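Local coordinates for beta-glucanase (Podospora anserina, PDB 4LE4), which probably hydrolyses beta-glucan chains, as a fungal glycoside hydrolase of family 131, and binds cellotriose, at residues Val44-Asp49 and Ser58-Lys63; Ala62-Asp67 and Phe224-Val229; Phe99-Lys104 and Val155-Asp160. One frame throughout, in Å; residues are numbered along the deposited sequence.

Interaction 1 (Val44-Asp49 and Ser58-Lys63); sequences VNLSPD and SRQGAK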
loop_
_atom_site.group_PDB
_atom_site.type_symbol
_atom_site.label_atom_id
_atom_site.label_comp_id
_atom_site.label_asym_id
_atom_site.label_seq_id
_atom_site.Cartn_x
_atom_site.Cartn_y
_atom_site.Cartn_z
ATOM N N VAL A 44 -1.673 -8.319 -10.965
ATOM C CA VAL A 44 -2.122 -8.647 -9.635
ATOM C C VAL A 44 -2.425 -10.151 -9.579
ATOM O O VAL A 44 -3.137 -10.653 -10.426
ATOM C CB VAL A 44 -3.416 -7.879 -9.300
ATOM C CG1 VAL A 44 -3.763 -8.093 -7.811
ATOM C CG2 VAL A 44 -3.240 -6.375 -9.584
ATOM N N ASN A 45 -1.870 -10.838 -8.597
ATOM C CA ASN A 45 -2.127 -12.271 -8.434
ATOM C C ASN A 45 -2.260 -12.550 -6.959
ATOM O O ASN A 45 -1.485 -12.028 -6.161
ATOM C CB ASN A 45 -0.988 -13.105 -9.031
ATOM C CG ASN A 45 -0.929 -13.011 -10.538
ATOM O OD1 ASN A 45 -0.177 -12.206 -11.105
ATOM N ND2 ASN A 45 -1.739 -13.814 -11.202
ATOM N N LEU A 46 -3.239 -13.382 -6.588
ATOM C CA LEU A 46 -3.471 -13.694 -5.188
ATOM C C LEU A 46 -2.998 -15.106 -4.862
ATOM O O LEU A 46 -3.096 -16.014 -5.702
ATOM C CB LEU A 46 -4.969 -13.632 -4.860
ATOM C CG LEU A 46 -5.758 -12.397 -5.288
ATOM C CD1 LEU A 46 -7.249 -12.557 -4.945
ATOM C CD2 LEU A 46 -5.169 -11.167 -4.565
ATOM N N SER A 47 -2.508 -15.276 -3.642
ATOM C CA SER A 47 -2.057 -16.569 -3.151
ATOM C C SER A 47 -1.805 -16.517 -1.659
ATOM O O SER A 47 -1.453 -15.465 -1.102
ATOM C CB SER A 47 -0.771 -17.009 -3.869
ATOM O OG SER A 47 -0.248 -18.191 -3.288
ATOM N N PRO A 48 -2.029 -17.646 -0.970
ATOM C CA PRO A 48 -1.790 -17.710 0.467
ATOM C C PRO A 48 -0.289 -17.537 0.680
ATOM O O PRO A 48 0.152 -17.184 1.762
ATOM C CB PRO A 48 -2.240 -19.130 0.832
ATOM C CG PRO A 48 -3.276 -19.434 -0.205
ATOM C CD PRO A 48 -2.609 -18.912 -1.455
ATOM N N ASP A 49 0.504 -17.771 -0.367
ATOM C CA ASP A 49 1.936 -17.659 -0.230
ATOM C C ASP A 49 2.406 -16.222 -0.307
ATOM O O ASP A 49 3.565 -15.949 -0.066
ATOM C CB ASP A 49 2.671 -18.451 -1.321
ATOM C CG ASP A 49 2.249 -19.934 -1.377
ATOM O OD1 ASP A 49 1.793 -20.475 -0.348
ATOM O OD2 ASP A 49 2.394 -20.556 -2.455
ATOM N N SER A 58 -6.151 -12.616 6.919
ATOM C CA SER A 58 -6.124 -12.514 5.452
ATOM C C SER A 58 -5.915 -13.917 4.892
ATOM O O SER A 58 -4.971 -14.585 5.280
ATOM C CB SER A 58 -4.951 -11.643 4.994
ATOM O OG SER A 58 -5.124 -10.297 5.384
ATOM N N ARG A 59 -6.797 -14.371 4.006
ATOM C CA ARG A 59 -6.632 -15.720 3.453
ATOM C C ARG A 59 -5.536 -15.765 2.387
ATOM O O ARG A 59 -4.728 -16.700 2.333
ATOM C CB ARG A 59 -7.950 -16.214 2.851
ATOM C CG ARG A 59 -7.826 -17.601 2.225
ATOM C CD ARG A 59 -9.203 -18.157 1.918
ATOM N NE ARG A 59 -10.045 -17.233 1.169
ATOM C CZ ARG A 59 -10.009 -17.050 -0.143
ATOM N NH1 ARG A 59 -9.155 -17.716 -0.918
ATOM N NH2 ARG A 59 -10.888 -16.224 -0.697
ATOM N N GLN A 60 -5.493 -14.738 1.551
ATOM C CA GLN A 60 -4.509 -14.689 0.496
ATOM C C GLN A 60 -3.872 -13.287 0.484
ATOM O O GLN A 60 -4.494 -12.341 0.913
ATOM C CB GLN A 60 -5.178 -14.901 -0.846
ATOM C CG GLN A 60 -5.745 -16.285 -1.102
ATOM C CD GLN A 60 -6.107 -16.467 -2.542
ATOM O OE1 GLN A 60 -7.192 -16.047 -2.999
ATOM N NE2 GLN A 60 -5.201 -17.088 -3.288
ATOM N N GLY A 61 -2.650 -13.190 -0.016
ATOM C CA GLY A 61 -1.994 -11.899 -0.155
ATOM C C GLY A 61 -1.994 -11.632 -1.652
ATOM O O GLY A 61 -2.344 -12.494 -2.461
ATOM N N ALA A 62 -1.585 -10.435 -2.053
ATOM C CA ALA A 62 -1.554 -10.106 -3.455
ATOM C C ALA A 62 -0.150 -9.753 -3.915
ATOM O O ALA A 62 0.552 -8.984 -3.258
ATOM C CB ALA A 62 -2.496 -8.922 -3.726
ATOM N N LYS A 63 0.280 -10.346 -5.024
ATOM C CA LYS A 63 1.562 -9.950 -5.585
ATOM C C LYS A 63 1.163 -8.890 -6.610
ATOM O O LYS A 63 0.357 -9.158 -7.504
ATOM C CB LYS A 63 2.246 -11.116 -6.310
ATOM C CG LYS A 63 3.552 -10.672 -6.987
ATOM C CD LYS A 63 4.340 -11.905 -7.473
ATOM C CE LYS A 63 3.592 -12.670 -8.493
ATOM N NZ LYS A 63 4.489 -13.793 -8.980
#

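Interaction 2 (Ala62-Asp67 and Phe224-Val229); sequences AKITLD and FYWSGV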
loop_
_atom_site.group_PDB
_atom_site.type_symbol
_atom_site.label_atom_id
_atom_site.label_comp_id
_atom_site.label_asym_id
_atom_site.label_seq_id
_atom_site.Cartn_x
_atom_site.Cartn_y
_atom_site.Cartn_z
ATOM N N ALA A 62 -1.585 -10.435 -2.053
ATOM C CA ALA A 62 -1.554 -10.106 -3.455
ATOM C C ALA A 62 -0.150 -9.753 -3.915
ATOM O O ALA A 62 0.552 -8.984 -3.258
ATOM C CB ALA A 62 -2.496 -8.922 -3.726
ATOM N N LYS A 63 0.280 -10.346 -5.024
ATOM C CA LYS A 63 1.562 -9.950 -5.585
ATOM C C LYS A 63 1.163 -8.890 -6.610
ATOM O O LYS A 63 0.357 -9.158 -7.504
ATOM C CB LYS A 63 2.246 -11.116 -6.310
ATOM C CG LYS A 63 3.552 -10.672 -6.987
ATOM C CD LYS A 63 4.340 -11.905 -7.473
ATOM C CE LYS A 63 3.592 -12.670 -8.493
ATOM N NZ LYS A 63 4.489 -13.793 -8.980
ATOM N N ILE A 64 1.687 -7.675 -6.437
ATOM C CA ILE A 64 1.429 -6.573 -7.348
ATOM C C ILE A 64 2.715 -6.404 -8.141
ATOM O O ILE A 64 3.804 -6.295 -7.585
ATOM C CB ILE A 64 1.029 -5.286 -6.562
ATOM C CG1 ILE A 64 -0.394 -5.494 -6.021
ATOM C CG2 ILE A 64 1.051 -4.067 -7.488
ATOM C CD1 ILE A 64 -0.967 -4.336 -5.216
ATOM N N THR A 65 2.565 -6.421 -9.449
ATOM C CA THR A 65 3.700 -6.375 -10.364
ATOM C C THR A 65 3.769 -5.200 -11.330
ATOM O O THR A 65 2.770 -4.802 -11.914
ATOM C CB THR A 65 3.678 -7.667 -11.225
ATOM O OG1 THR A 65 3.848 -8.801 -10.358
ATOM C CG2 THR A 65 4.767 -7.648 -12.287
ATOM N N LEU A 66 4.967 -4.671 -11.509
ATOM C CA LEU A 66 5.182 -3.633 -12.493
ATOM C C LEU A 66 6.012 -4.357 -13.534
ATOM O O LEU A 66 7.039 -4.968 -13.194
ATOM C CB LEU A 66 6.035 -2.496 -11.953
ATOM C CG LEU A 66 5.432 -1.663 -10.828
ATOM C CD1 LEU A 66 6.440 -0.569 -10.364
ATOM C CD2 LEU A 66 4.166 -1.029 -11.374
ATOM N N ASP A 67 5.571 -4.317 -14.782
ATOM C CA ASP A 67 6.360 -4.947 -15.840
ATOM C C ASP A 67 6.541 -3.933 -16.952
ATOM O O ASP A 67 6.256 -2.769 -16.745
ATOM C CB ASP A 67 5.712 -6.251 -16.334
ATOM C CG ASP A 67 4.398 -6.045 -17.109
ATOM O OD1 ASP A 67 4.033 -4.904 -17.469
ATOM O OD2 ASP A 67 3.728 -7.076 -17.379
ATOM N N PHE A 224 5.762 -6.719 -5.613
ATOM C CA PHE A 224 5.497 -6.213 -4.260
ATOM C C PHE A 224 4.391 -7.091 -3.681
ATOM O O PHE A 224 3.407 -7.342 -4.344
ATOM C CB PHE A 224 5.028 -4.760 -4.337
ATOM C CG PHE A 224 5.993 -3.849 -5.068
ATOM C CD1 PHE A 224 6.046 -3.840 -6.451
ATOM C CD2 PHE A 224 6.852 -3.014 -4.353
ATOM C CE1 PHE A 224 6.948 -3.007 -7.139
ATOM C CE2 PHE A 224 7.758 -2.177 -5.020
ATOM C CZ PHE A 224 7.810 -2.170 -6.398
ATOM N N TYR A 225 4.550 -7.529 -2.444
ATOM C CA TYR A 225 3.595 -8.435 -1.803
ATOM C C TYR A 225 2.811 -7.681 -0.765
ATOM O O TYR A 225 3.383 -6.935 0.010
ATOM C CB TYR A 225 4.361 -9.588 -1.175
ATOM C CG TYR A 225 5.091 -10.348 -2.254
ATOM C CD1 TYR A 225 4.494 -11.436 -2.882
ATOM C CD2 TYR A 225 6.345 -9.921 -2.710
ATOM C CE1 TYR A 225 5.122 -12.096 -3.953
ATOM C CE2 TYR A 225 6.985 -10.563 -3.769
ATOM C CZ TYR A 225 6.366 -11.660 -4.393
ATOM O OH TYR A 225 6.982 -12.343 -5.431
ATOM N N TRP A 226 1.501 -7.880 -0.765
ATOM C CA TRP A 226 0.616 -7.130 0.137
ATOM C C TRP A 226 -0.396 -8.023 0.826
ATOM O O TRP A 226 -0.876 -8.980 0.212
ATOM C CB TRP A 226 -0.235 -6.149 -0.679
ATOM C CG TRP A 226 0.502 -5.113 -1.443
ATOM C CD1 TRP A 226 1.296 -5.298 -2.563
ATOM C CD2 TRP A 226 0.525 -3.728 -1.155
ATOM N NE1 TRP A 226 1.808 -4.099 -2.973
ATOM C CE2 TRP A 226 1.352 -3.111 -2.133
ATOM C CE3 TRP A 226 -0.069 -2.933 -0.163
ATOM C CZ2 TRP A 226 1.597 -1.729 -2.150
ATOM C CZ3 TRP A 226 0.184 -1.550 -0.181
ATOM C CH2 TRP A 226 1.006 -0.972 -1.168
ATOM N N SER A 227 -0.753 -7.689 2.070
ATOM C CA SER A 227 -1.828 -8.417 2.757
ATOM C C SER A 227 -2.352 -7.519 3.872
ATOM O O SER A 227 -1.787 -6.455 4.126
ATOM C CB SER A 227 -1.358 -9.770 3.318
ATOM O OG SER A 227 -0.357 -9.664 4.300
ATOM N N GLY A 228 -3.464 -7.917 4.486
ATOM C CA GLY A 228 -3.982 -7.143 5.595
ATOM C C GLY A 228 -4.330 -5.698 5.305
ATOM O O GLY A 228 -4.168 -4.856 6.164
ATOM N N VAL A 229 -4.832 -5.418 4.124
ATOM C CA VAL A 229 -5.216 -4.057 3.778
ATOM C C VAL A 229 -6.669 -3.810 4.219
ATOM O O VAL A 229 -7.558 -4.493 3.756
ATOM C CB VAL A 229 -5.158 -3.859 2.262
ATOM C CG1 VAL A 229 -5.570 -2.403 1.911
ATOM C CG2 VAL A 229 -3.711 -4.184 1.736
#

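Interaction 3 (Phe99-Lys104 and Val155-Asp160); sequences FSLMRK and VEWAAD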
loop_
_atom_site.group_PDB
_atom_site.type_symbol
_atom_site.label_atom_id
_atom_site.label_comp_id
_atom_site.label_asym_id
_atom_site.label_seq_id
_atom_site.Cartn_x
_atom_site.Cartn_y
_atom_site.Cartn_z
ATOM N N PHE A 99 -2.102 -1.853 6.257
ATOM C CA PHE A 99 -1.552 -2.639 5.145
ATOM C C PHE A 99 -0.245 -3.275 5.556
ATOM O O PHE A 99 0.442 -2.776 6.438
ATOM C CB PHE A 99 -1.378 -1.856 3.833
ATOM C CG PHE A 99 -0.376 -0.713 3.903
ATOM C CD1 PHE A 99 -0.752 0.498 4.450
ATOM C CD2 PHE A 99 0.943 -0.865 3.418
ATOM C CE1 PHE A 99 0.147 1.564 4.535
ATOM C CE2 PHE A 99 1.871 0.227 3.500
ATOM C CZ PHE A 99 1.457 1.430 4.059
ATOM N N SER A 100 0.078 -4.411 4.937
ATOM C CA SER A 100 1.328 -5.088 5.220
ATOM C C SER A 100 1.987 -5.200 3.832
ATOM O O SER A 100 1.317 -5.414 2.838
ATOM C CB SER A 100 1.080 -6.457 5.865
ATOM O OG SER A 100 0.416 -6.313 7.132
ATOM N N LEU A 101 3.298 -5.010 3.794
ATOM C CA LEU A 101 4.074 -5.005 2.560
ATOM C C LEU A 101 5.370 -5.799 2.691
ATOM O O LEU A 101 6.008 -5.757 3.728
ATOM C CB LEU A 101 4.423 -3.542 2.251
ATOM C CG LEU A 101 5.292 -3.240 1.033
ATOM C CD1 LEU A 101 4.510 -3.505 -0.247
ATOM C CD2 LEU A 101 5.716 -1.736 1.122
ATOM N N MET A 102 5.802 -6.446 1.605
ATOM C CA MET A 102 7.064 -7.217 1.650
ATOM C C MET A 102 7.646 -7.267 0.242
ATOM O O MET A 102 6.916 -7.188 -0.749
ATOM C CB MET A 102 6.765 -8.657 2.156
ATOM C CG MET A 102 7.932 -9.675 2.181
ATOM S SD MET A 102 8.155 -10.500 0.555
ATOM C CE MET A 102 6.772 -11.729 0.579
ATOM N N ARG A 103 8.972 -7.308 0.142
ATOM C CA ARG A 103 9.586 -7.478 -1.170
ATOM C C ARG A 103 10.506 -8.711 -1.000
ATOM O O ARG A 103 10.897 -9.069 0.113
ATOM C CB ARG A 103 10.489 -6.298 -1.541
ATOM C CG ARG A 103 11.791 -6.321 -0.757
ATOM C CD ARG A 103 12.747 -5.194 -1.228
ATOM N NE ARG A 103 14.007 -5.236 -0.487
ATOM C CZ ARG A 103 15.031 -6.048 -0.769
ATOM N NH1 ARG A 103 14.969 -6.908 -1.783
ATOM N NH2 ARG A 103 16.128 -5.987 -0.028
ATOM N N LYS A 104 10.841 -9.341 -2.117
ATOM C CA LYS A 104 11.772 -10.473 -2.126
ATOM C C LYS A 104 13.035 -9.998 -2.887
ATOM O O LYS A 104 13.095 -8.867 -3.370
ATOM C CB LYS A 104 11.139 -11.654 -2.887
ATOM C CG LYS A 104 9.921 -12.256 -2.199
ATOM C CD LYS A 104 9.346 -13.449 -3.025
ATOM C CE LYS A 104 8.110 -14.077 -2.381
ATOM N NZ LYS A 104 8.409 -14.753 -1.079
ATOM N N VAL A 155 13.672 2.721 7.371
ATOM C CA VAL A 155 14.310 1.516 7.873
ATOM C C VAL A 155 14.916 0.786 6.675
ATOM O O VAL A 155 14.446 0.954 5.555
ATOM C CB VAL A 155 13.262 0.611 8.600
ATOM C CG1 VAL A 155 12.225 0.127 7.621
ATOM C CG2 VAL A 155 13.939 -0.532 9.292
ATOM N N GLU A 156 15.978 0.015 6.905
ATOM C CA GLU A 156 16.577 -0.744 5.803
ATOM C C GLU A 156 15.492 -1.705 5.296
ATOM O O GLU A 156 14.917 -2.447 6.089
ATOM C CB GLU A 156 17.751 -1.567 6.314
ATOM C CG GLU A 156 18.336 -2.526 5.260
ATOM C CD GLU A 156 18.896 -1.793 4.057
ATOM O OE1 GLU A 156 19.298 -0.619 4.220
ATOM O OE2 GLU A 156 18.960 -2.386 2.948
ATOM N N TRP A 157 15.209 -1.704 4.000
ATOM C CA TRP A 157 14.177 -2.601 3.485
ATOM C C TRP A 157 14.787 -3.953 3.074
ATOM O O TRP A 157 15.295 -4.110 1.973
ATOM C CB TRP A 157 13.474 -1.954 2.304
ATOM C CG TRP A 157 12.180 -2.662 1.901
ATOM C CD1 TRP A 157 11.586 -3.729 2.546
ATOM C CD2 TRP A 157 11.330 -2.327 0.807
ATOM N NE1 TRP A 157 10.426 -4.061 1.914
ATOM C CE2 TRP A 157 10.238 -3.224 0.841
ATOM C CE3 TRP A 157 11.377 -1.351 -0.213
ATOM C CZ2 TRP A 157 9.207 -3.178 -0.097
ATOM C CZ3 TRP A 157 10.361 -1.300 -1.139
ATOM C CH2 TRP A 157 9.272 -2.220 -1.078
ATOM N N ALA A 158 14.733 -4.913 3.981
ATOM C CA ALA A 158 15.298 -6.238 3.734
ATOM C C ALA A 158 14.313 -7.190 3.031
ATOM O O ALA A 158 13.096 -7.073 3.164
ATOM C CB ALA A 158 15.746 -6.853 5.067
ATOM N N ALA A 159 14.863 -8.138 2.286
ATOM C CA ALA A 159 14.052 -9.129 1.595
ATOM C C ALA A 159 13.315 -10.038 2.573
ATOM O O ALA A 159 13.835 -10.347 3.648
ATOM C CB ALA A 159 14.942 -9.978 0.689
ATOM N N ASP A 160 12.115 -10.462 2.174
ATOM C CA ASP A 160 11.272 -11.389 2.933
ATOM C C ASP A 160 10.759 -10.900 4.273
ATOM O O ASP A 160 10.206 -11.693 5.055
ATOM C CB ASP A 160 12.017 -12.718 3.150
ATOM C CG ASP A 160 12.658 -13.231 1.877
ATOM O OD1 ASP A 160 11.974 -13.223 0.848
ATOM O OD2 ASP A 160 13.841 -13.640 1.887
HETATM O O HOH W 1 10.373 -6.919 2.646
HETATM O O HOH W 2 9.537 -14.148 1.206
HETATM O O HOH W 3 11.697 -15.540 -0.885
#

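Interaction 1 (Val44-Asp49 and Ser58-Lys63)
The flat carboxamide of Gln60 lies against the Leu46-Ser47 backbone. Leu46 CB sits over one face of it, with OE1 3.8 Å from that CB, while the NE2 side of the amide points at Ser47 CA, 3.2 Å from NE2, and at Pro48 CD. NE2 and Ser47 N are both donors and merely pack. Gln60 gets there because its CG is anti to the carbonyl carbon (chi1 -68°) and the chain then runs extended, alongside the Pro48 ring and across the Leu46 side chain at about a right angle.

Farther along, the two strands pair antiparallel. Asn45 and Lys63 exchange two backbone hydrogen bonds, Lys63 N to Asn45 O being 2.7 Å. Ser47 and Gly61 exchange two more, but Gly61 N approaches Ser47 O from above the carbonyl plane. Between these pairs, Leu46 CD2 rests 3.6 Å from Ala62 CB. Ser47 OG accepts from Asp49 N, an ST turn that bends the chain as it leaves the strand.

Strand 61-66 has strand 222-233 as its other neighbour, bonded at Ala62 to Trp226, and the loop residue Phe9 packs on both Leu46 and Ala62.

Interaction 2 (Ala62-Asp67 and Phe224-Val229)
Ile64 and Phe224 hold the strands together through two backbone hydrogen bonds, the shorter of which, Ile64 N to Phe224 O at 2.7 Å, is also nearly straight (175° at the hydrogen). Ala62 and Trp226 form a second such pair, with Ala62 N 2.8 Å from Trp226 O and Trp226 N returning the bond to Ala62 O. Between them Lys63 and Tyr225 make the non-hydrogen-bonded pair, where the Tyr225 CA-H leans on Ala62 O and the Lys63 CA-H on Phe224 O. The pairing is therefore regular antiparallel sheet.

On the face that carries Ile64, Phe224 and Trp226, the packing is aromatic. Ile64 runs its chain out straight (chi2 180°) and lays CD1 over one face of the indole, 3.8 Å from the centroid of the five-membered ring, a CH-pi contact set off toward the rim. Ala62 O lies at the indole edge, near its plane. Trp226 NE1 is buried here without a hydrogen-bond partner. The Phe224 ring turns its edge to Ile64 O, 3.5 Å from CD1 of Phe224, and meets the end of Leu66, whose CD1 is 4.1 Å from Phe224 CE1.

On the reverse face, the aliphatic part of Lys63 lies beside Tyr225, both pointing the same way. Lys63 CD comes 3.4 Å from Tyr225 OH, and the Lys63 amine goes on to a weak hydrogen bond with Tyr50, whose ring meets Tyr225 edge-to-face.

Strand 222-233 is flanked beyond this contact by strand 94-102, and strand 61-66 by strand 44-47. The Ile64-Phe224-Trp226 face packs toward the other sheet: Thr80 of strand 78-84 touches Ile64 and Leu66, and Val209 of strand 209-211 touches Phe224 and Trp226.

Interaction 3 (Phe99-Lys104 and Val155-Asp160)
Arg103 and Trp157 carry most of this contact. Among the hydrogen bonds, Arg103 reaches side-on to a single atom, Trp157 O, with NE at 3.0 Å and NH2 at 2.9 Å. The carbonyl oxygen lies in the guanidinium plane; seen from the carbonyl, NH2 is in its plane whereas NE stands well above it. Two bonds to one acceptor fix the rotation of the guanidinium, and a salt bridge from NH1 to Asp105 holds its far side. Backbone joins backbone at Asp160 N, 2.8 Å from Arg103 O.

Over the ring the main contact is CH-pi; the guanidinium carbon is farther off and adds at most a weak cation-pi attraction. With CG wedged between its backbone N and carbonyl carbon (chi1 74°) and the chain extended on to NE, Arg103 passes across the indole, so that CD sits over one face, 3.8 Å from the centroid of the five-membered ring. The guanidinium plane stands 84° from that of the ring, and Ala159 N lies over one guanidinium face, toward its rim. Leu101 CD2 touches Trp157 CZ2 at 4.0 Å, and Met102 CG packs on the Asp160 backbone.

Waters bridge further polar atoms. One accepts from Arg103 N and, weakly, from Trp157 NE1, and lies 2.8 Å from Ala158 O, one of several acceptors within its reach. The charges of Lys104 and Asp160 stay beyond salt-bridge distance, but another water, 2.6 Å from Asp160 OD1, takes a bond from Lys104 NZ and passes one to that carboxylate. Lys104 also makes a cation-pi contact with Tyr225.

In fold terms, the end of strand 94-102 in one sheet is tied to the loop leaving strand 150-156 of the other, a tie that fits the beta-sandwich architecture of the concanavalin-like clan.

From the N terminus, interaction 1 comes first and closes the short connection, thirteen residues long, between strands 44-47 and 61-66. Interaction 2 starts on that second strand, sharing Ala62 and Lys63, and closes a far longer loop by returning strand 222-233 to its other side. Interaction 3 is nested inside this loop: 99-104 lies on strand 94-102, which pairs with strand 222-233 on the side away from strand 61-66 through backbone bonds such as Ser227 O to Ser100 N. Four neighbouring strands of one sheet are thus joined in order, and interaction 3 links the last of them to the loop after strand 150-156 of the second sheet.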